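Local coordinates for xylanase and alpha-amylase inhibitor protein (Scadoxus multiflorus, PDB 3MU7) that probably inhibits both xylanase and alpha-amylase and is built on the TIM barrel of glycosyl hydrolase family 18, at residues 72-77 with 123-128; 155-160 with 178-183. One frame throughout, in Å; residues are numbered along the deposited sequence.

Interaction 1: residues 72-77 with 123-128; sequences LSIGGP and FHIEHG
Ile74 lays its CD1 over the face of the Phe123 ring, 4.1 Å from the centroid and 9° off the ring normal, a CH-pi contact between two side chains that lie side by side and point the same way. The methyl gets there because CG1 stands between the backbone N and the carbonyl carbon (chi1 62°), with the chain extended beyond it. Ile125 joins this apolar face, its CD1 resting 4.1 Å from Ile74 CG1. Beneath the side chains two parallel strands pair, and His124 bonds the neighbouring strand on both sides of Gly75: His124 N donates to Ile74 O at 2.9 Å, while His124 O receives Gly76 N over the same length, the N-H...O angle 169°, nearly straight. Gly75 sits between these bonds at a positive phi, where a CB would run into His124 O. On the other face His124 CB lies 3.2 Å from Ser73 OG; CG, anti to the backbone N, carries the ring toward Gly76, its CD2 3.6 Å from Gly76 CA. The polar ends find partners outside the two segments: Ser73 OG bonds Asp122, and His124 ND1 bonds the hydroxyl of Tyr8. Replaced by an alanine, His124 would probably leave the Tyr8 hydroxyl without this mate and open a gap beside Gly76 CA. Past the strands, a water donates to Pro77 O at 2.7 Å and meets His127 ND1 in the plane of its ring, linking the two loops. The pair belongs to the parallel barrel of the TIM fold, where Ile74 and Phe123 pack outward on Leu136 of helix 133-144, Ile74 also reaches Leu96 of helix 86-101, and on the inner side Ser73 and His124 meet Phe34 of strand 29-37.

Interaction 2: residues 155-160 with 178-183; sequences APQCVY and WVQFYN
Gln180 reaches along the backbone of 155-157: its CB lies 3.6 Å from Pro156 O, CG comes closer to the same oxygen, and NE2 donates to Ala155 O at 2.9 Å. CG lies anti to the carbonyl carbon (chi1 -58°) and the chain runs on extended, carrying the amide past one carbonyl to the next. Ala155 O is nearly in the amide plane of Gln180, yet NE2 approaches from above the carbonyl plane, and the N-H...O angle is 150°. NE2 also bonds OE1 of Glu126, so two acceptors fix the rotation of the amide. The backbone of the same residue adds a straighter bond, Gln180 N to Pro156 O, making Gln180 a clasp on two successive carbonyls. At the start of the contact, Ala155 CB touches the edge of the Trp178 indole, in its plane, 3.8 Å from CD1. Trp178 O, buried here without a conventional hydrogen-bond partner, meets Ala155 CA in a CA-H...O contact of 3.3 Å. At the far end Cys158 CB packs against Val179 CG1 and lies 3.6 Å from Phe181 CD1, while Val179 CG1 sits above one face of that ring, toward its rim. Phe181 is the centre of an inverse gamma turn that ends the strand. A water accepts from Cys158 N and donates to Gln180 O at 2.8 Å, bridging the two backbones where direct pairing stops. The disulfide from Cys158 to Cys187 ties this loop covalently to the chain beyond 178-183. The contact thus continues the pairing of barrel strands 151-154 and 176-180 into their following loops, with Trp204 of helix 195-207 against Pro156, Leu215 of strand 213-218 against Phe181, and Tyr8 of strand 5-9 against Ala155 and Trp178.

How the interactions relate
Interactions 1 and 2 are successive parts of one parallel barrel, their centres about 12 Å apart. Strand 120-125 pairs with strand 69-76 in interaction 1, and at its other edge meets the start of interaction 2, where Phe123 O and Ala155 N, 3.0 Å apart, form a probable hydrogen bond. On the inner side His124 ND1 packs 3.5 Å from Ala155 CB. Beyond the strands Glu126 of interaction 1 joins Gln157 and Gln180 of interaction 2 in a polar cluster at the C-terminal ends of the barrel strands. The sequence there resembles the family 18 DGxDxDxE motif, with His124 in place of its last aspartate and Glu126 probably at the position of the catalytic glutamate of active members.

Interaction 1: residues 72-77 with 123-128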
loop_
_atom_site.group_PDB
_atom_site.type_symbol
_atom_site.label_atom_id
_atom_site.label_comp_id
_atom_site.label_asym_id
_atom_site.label_seq_id
_atom_site.Cartn_x
_atom_site.Cartn_y
_atom_site.Cartn_z
ATOM N N LEU A 72 6.166 4.597 0.928
ATOM C CA LEU A 72 6.007 4.524 2.370
ATOM C C LEU A 72 4.529 4.556 2.692
ATOM O O LEU A 72 3.784 5.421 2.209
ATOM C CB LEU A 72 6.683 5.701 3.079
ATOM C CG LEU A 72 6.474 5.813 4.596
ATOM C CD1 LEU A 72 7.098 4.633 5.343
ATOM C CD2 LEU A 72 7.009 7.136 5.122
ATOM N N SER A 73 4.104 3.608 3.513
ATOM C CA SER A 73 2.723 3.550 3.955
ATOM C C SER A 73 2.542 4.220 5.312
ATOM O O SER A 73 3.274 3.926 6.271
ATOM C CB SER A 73 2.259 2.103 4.011
ATOM O OG SER A 73 0.866 2.021 4.254
ATOM N N ILE A 74 1.560 5.115 5.378
ATOM C CA ILE A 74 1.178 5.770 6.625
ATOM C C ILE A 74 -0.027 5.064 7.233
ATOM O O ILE A 74 -0.922 4.578 6.515
ATOM C CB ILE A 74 0.922 7.292 6.446
ATOM C CG1 ILE A 74 -0.239 7.557 5.478
ATOM C CG2 ILE A 74 2.210 7.988 5.986
ATOM C CD1 ILE A 74 -0.669 9.013 5.433
ATOM N N GLY A 75 -0.012 4.949 8.547
ATOM C CA GLY A 75 -1.090 4.348 9.345
ATOM C C GLY A 75 -0.745 2.889 9.621
ATOM O O GLY A 75 0.176 2.634 10.284
ATOM N N GLY A 76 -1.481 1.973 9.045
ATOM C CA GLY A 76 -1.288 0.556 9.220
ATOM C C GLY A 76 -2.452 -0.104 9.973
ATOM O O GLY A 76 -3.376 0.565 10.367
ATOM N N PRO A 77 -2.371 -1.420 10.155
ATOM C CA PRO A 77 -3.493 -2.157 10.741
ATOM C C PRO A 77 -3.923 -1.600 12.090
ATOM O O PRO A 77 -5.119 -1.583 12.396
ATOM C CB PRO A 77 -2.944 -3.576 10.874
ATOM C CG PRO A 77 -1.924 -3.679 9.801
ATOM C CD PRO A 77 -1.306 -2.322 9.682
ATOM N N PHE A 123 -1.740 5.470 1.694
ATOM C CA PHE A 123 -2.653 5.766 2.808
ATOM C C PHE A 123 -3.293 4.457 3.272
ATOM O O PHE A 123 -4.289 3.999 2.691
ATOM C CB PHE A 123 -3.775 6.711 2.358
ATOM C CG PHE A 123 -3.395 8.171 2.258
ATOM C CD1 PHE A 123 -4.253 9.139 2.773
ATOM C CD2 PHE A 123 -2.221 8.588 1.629
ATOM C CE1 PHE A 123 -3.958 10.503 2.659
ATOM C CE2 PHE A 123 -1.917 9.951 1.520
ATOM C CZ PHE A 123 -2.789 10.907 2.038
ATOM N N HIS A 124 -2.740 3.848 4.311
ATOM C CA HIS A 124 -3.305 2.613 4.884
ATOM C C HIS A 124 -4.010 2.982 6.197
ATOM O O HIS A 124 -3.666 2.506 7.284
ATOM C CB HIS A 124 -2.194 1.574 5.091
ATOM C CG HIS A 124 -2.680 0.176 5.358
ATOM N ND1 HIS A 124 -2.440 -0.861 4.482
ATOM C CD2 HIS A 124 -3.362 -0.361 6.399
ATOM C CE1 HIS A 124 -2.956 -1.975 4.971
ATOM N NE2 HIS A 124 -3.519 -1.701 6.132
ATOM N N ILE A 125 -5.011 3.847 6.077
ATOM C CA ILE A 125 -5.717 4.398 7.231
ATOM C C ILE A 125 -6.846 3.461 7.615
ATOM O O ILE A 125 -7.829 3.324 6.880
ATOM C CB ILE A 125 -6.240 5.824 6.941
ATOM C CG1 ILE A 125 -5.109 6.741 6.437
ATOM C CG2 ILE A 125 -6.955 6.398 8.164
ATOM C CD1 ILE A 125 -3.845 6.771 7.311
ATOM N N GLU A 126 -6.695 2.828 8.774
ATOM C CA GLU A 126 -7.581 1.755 9.198
ATOM C C GLU A 126 -8.520 2.165 10.333
ATOM O O GLU A 126 -9.406 1.400 10.707
ATOM C CB GLU A 126 -6.750 0.523 9.581
ATOM C CG GLU A 126 -7.540 -0.783 9.684
ATOM C CD GLU A 126 -8.079 -1.302 8.326
ATOM O OE1 GLU A 126 -7.252 -1.513 7.380
ATOM O OE2 GLU A 126 -9.272 -1.511 8.232
ATOM N N HIS A 127 -8.343 3.355 10.888
ATOM C CA HIS A 127 -9.203 3.891 11.936
ATOM C C HIS A 127 -9.120 5.397 11.908
ATOM O O HIS A 127 -8.190 5.962 11.427
ATOM C CB HIS A 127 -8.795 3.345 13.321
ATOM C CG HIS A 127 -7.459 3.827 13.780
ATOM N ND1 HIS A 127 -6.358 3.026 13.839
ATOM C CD2 HIS A 127 -7.061 5.042 14.192
ATOM C CE1 HIS A 127 -5.343 3.718 14.306
ATOM N NE2 HIS A 127 -5.727 4.956 14.478
ATOM N N GLY A 128 -10.098 5.999 12.542
ATOM C CA GLY A 128 -10.088 7.419 12.793
ATOM C C GLY A 128 -10.788 8.289 11.784
ATOM O O GLY A 128 -11.610 9.166 12.190
HETATM O O HOH W 1 -6.793 0.362 13.220
#

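Interaction 2: residues 155-160 with 178-183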
loop_
_atom_site.group_PDB
_atom_site.type_symbol
_atom_site.label_atom_id
_atom_site.label_comp_id
_atom_site.label_asym_id
_atom_site.label_seq_id
_atom_site.Cartn_x
_atom_site.Cartn_y
_atom_site.Cartn_z
ATOM N N ALA A 155 -5.239 2.112 0.626
ATOM C CA ALA A 155 -5.514 0.715 0.941
ATOM C C ALA A 155 -6.806 0.601 1.753
ATOM O O ALA A 155 -6.773 0.272 2.942
ATOM C CB ALA A 155 -4.351 0.105 1.710
ATOM N N PRO A 156 -7.959 0.881 1.121
ATOM C CA PRO A 156 -9.222 0.777 1.845
ATOM C C PRO A 156 -9.589 -0.675 2.156
ATOM O O PRO A 156 -9.077 -1.618 1.532
ATOM C CB PRO A 156 -10.226 1.367 0.852
ATOM C CG PRO A 156 -9.640 1.036 -0.488
ATOM C CD PRO A 156 -8.165 1.251 -0.295
ATOM N N GLN A 157 -10.488 -0.838 3.120
ATOM C CA GLN A 157 -11.171 -2.105 3.321
ATOM C C GLN A 157 -12.188 -2.315 2.195
ATOM O O GLN A 157 -12.414 -1.415 1.378
ATOM C CB GLN A 157 -11.821 -2.129 4.700
ATOM C CG GLN A 157 -10.817 -2.208 5.827
ATOM C CD GLN A 157 -11.496 -2.235 7.174
ATOM O OE1 GLN A 157 -11.823 -3.305 7.695
ATOM N NE2 GLN A 157 -11.706 -1.058 7.755
ATOM N N CYS A 158 -12.796 -3.500 2.125
ATOM C CA CYS A 158 -13.526 -3.856 0.906
ATOM C C CYS A 158 -15.005 -3.478 0.817
ATOM O O CYS A 158 -15.639 -3.742 -0.197
ATOM C CB CYS A 158 -13.300 -5.320 0.501
ATOM S SG CYS A 158 -13.653 -6.595 1.712
ATOM N N VAL A 159 -15.545 -2.845 1.852
ATOM C CA VAL A 159 -16.924 -2.355 1.765
ATOM C C VAL A 159 -16.909 -0.942 1.185
ATOM O O VAL A 159 -16.289 -0.034 1.746
ATOM C CB VAL A 159 -17.666 -2.377 3.112
ATOM C CG1 VAL A 159 -19.120 -1.989 2.904
ATOM C CG2 VAL A 159 -17.594 -3.756 3.755
ATOM N N TYR A 160 -17.576 -0.770 0.051
ATOM C CA TYR A 160 -17.621 0.515 -0.627
ATOM C C TYR A 160 -18.827 1.346 -0.152
ATOM O O TYR A 160 -19.953 0.840 -0.143
ATOM C CB TYR A 160 -17.715 0.315 -2.145
ATOM C CG TYR A 160 -17.561 1.625 -2.864
ATOM C CD1 TYR A 160 -16.309 2.066 -3.281
ATOM C CD2 TYR A 160 -18.660 2.463 -3.071
ATOM C CE1 TYR A 160 -16.156 3.291 -3.905
ATOM C CE2 TYR A 160 -18.517 3.683 -3.688
ATOM C CZ TYR A 160 -17.262 4.096 -4.098
ATOM O OH TYR A 160 -17.108 5.313 -4.717
ATOM N N TRP A 178 -5.408 -0.233 -3.674
ATOM C CA TRP A 178 -5.466 -1.688 -3.505
ATOM C C TRP A 178 -6.485 -1.949 -2.422
ATOM O O TRP A 178 -6.316 -1.545 -1.262
ATOM C CB TRP A 178 -4.109 -2.322 -3.151
ATOM C CG TRP A 178 -3.037 -1.333 -2.840
ATOM C CD1 TRP A 178 -2.831 -0.692 -1.651
ATOM C CD2 TRP A 178 -2.031 -0.851 -3.740
ATOM N NE1 TRP A 178 -1.758 0.166 -1.761
ATOM C CE2 TRP A 178 -1.250 0.085 -3.031
ATOM C CE3 TRP A 178 -1.713 -1.120 -5.079
ATOM C CZ2 TRP A 178 -0.165 0.752 -3.615
ATOM C CZ3 TRP A 178 -0.643 -0.447 -5.661
ATOM C CH2 TRP A 178 0.119 0.474 -4.929
ATOM N N VAL A 179 -7.569 -2.601 -2.816
ATOM C CA VAL A 179 -8.658 -2.894 -1.901
ATOM C C VAL A 179 -8.329 -4.168 -1.129
ATOM O O VAL A 179 -7.941 -5.178 -1.729
ATOM C CB VAL A 179 -9.983 -3.060 -2.677
ATOM C CG1 VAL A 179 -11.128 -3.351 -1.735
ATOM C CG2 VAL A 179 -10.284 -1.811 -3.513
ATOM N N GLN A 180 -8.498 -4.128 0.190
ATOM C CA GLN A 180 -8.227 -5.291 1.023
ATOM C C GLN A 180 -9.391 -6.267 0.972
ATOM O O GLN A 180 -10.358 -6.130 1.726
ATOM C CB GLN A 180 -7.972 -4.874 2.464
ATOM C CG GLN A 180 -6.826 -3.910 2.660
ATOM C CD GLN A 180 -6.701 -3.524 4.111
ATOM O OE1 GLN A 180 -6.506 -4.383 4.976
ATOM N NE2 GLN A 180 -6.825 -2.239 4.401
ATOM N N PHE A 181 -9.307 -7.242 0.072
ATOM C CA PHE A 181 -10.327 -8.288 0.011
ATOM C C PHE A 181 -9.990 -9.403 0.998
ATOM O O PHE A 181 -9.811 -10.562 0.628
ATOM C CB PHE A 181 -10.496 -8.796 -1.423
ATOM C CG PHE A 181 -11.043 -7.761 -2.370
ATOM C CD1 PHE A 181 -12.366 -7.349 -2.284
ATOM C CD2 PHE A 181 -10.235 -7.203 -3.351
ATOM C CE1 PHE A 181 -12.871 -6.394 -3.161
ATOM C CE2 PHE A 181 -10.740 -6.259 -4.232
ATOM C CZ PHE A 181 -12.058 -5.854 -4.138
ATOM N N TYR A 182 -9.890 -9.026 2.264
ATOM C CA TYR A 182 -9.596 -9.976 3.333
ATOM C C TYR A 182 -9.955 -9.341 4.664
ATOM O O TYR A 182 -10.270 -8.145 4.722
ATOM C CB TYR A 182 -8.134 -10.458 3.297
ATOM C CG TYR A 182 -7.086 -9.372 3.185
ATOM C CD1 TYR A 182 -6.498 -8.838 4.321
ATOM C CD2 TYR A 182 -6.670 -8.893 1.939
ATOM C CE1 TYR A 182 -5.531 -7.848 4.230
ATOM C CE2 TYR A 182 -5.703 -7.898 1.843
ATOM C CZ TYR A 182 -5.142 -7.384 2.989
ATOM O OH TYR A 182 -4.187 -6.397 2.875
ATOM N N ASN A 183 -9.941 -10.146 5.727
ATOM C CA ASN A 183 -10.430 -9.720 7.047
ATOM C C ASN A 183 -11.792 -9.044 6.977
ATOM O O ASN A 183 -12.034 -8.046 7.658
ATOM C CB ASN A 183 -9.425 -8.791 7.736
ATOM C CG ASN A 183 -8.108 -9.464 8.001
ATOM O OD1 ASN A 183 -8.064 -10.640 8.364
ATOM N ND2 ASN A 183 -7.020 -8.735 7.801
HETATM O O HOH W 2 -10.619 -5.618 6.906
HETATM O O HOH W 3 -11.377 -5.248 4.189
#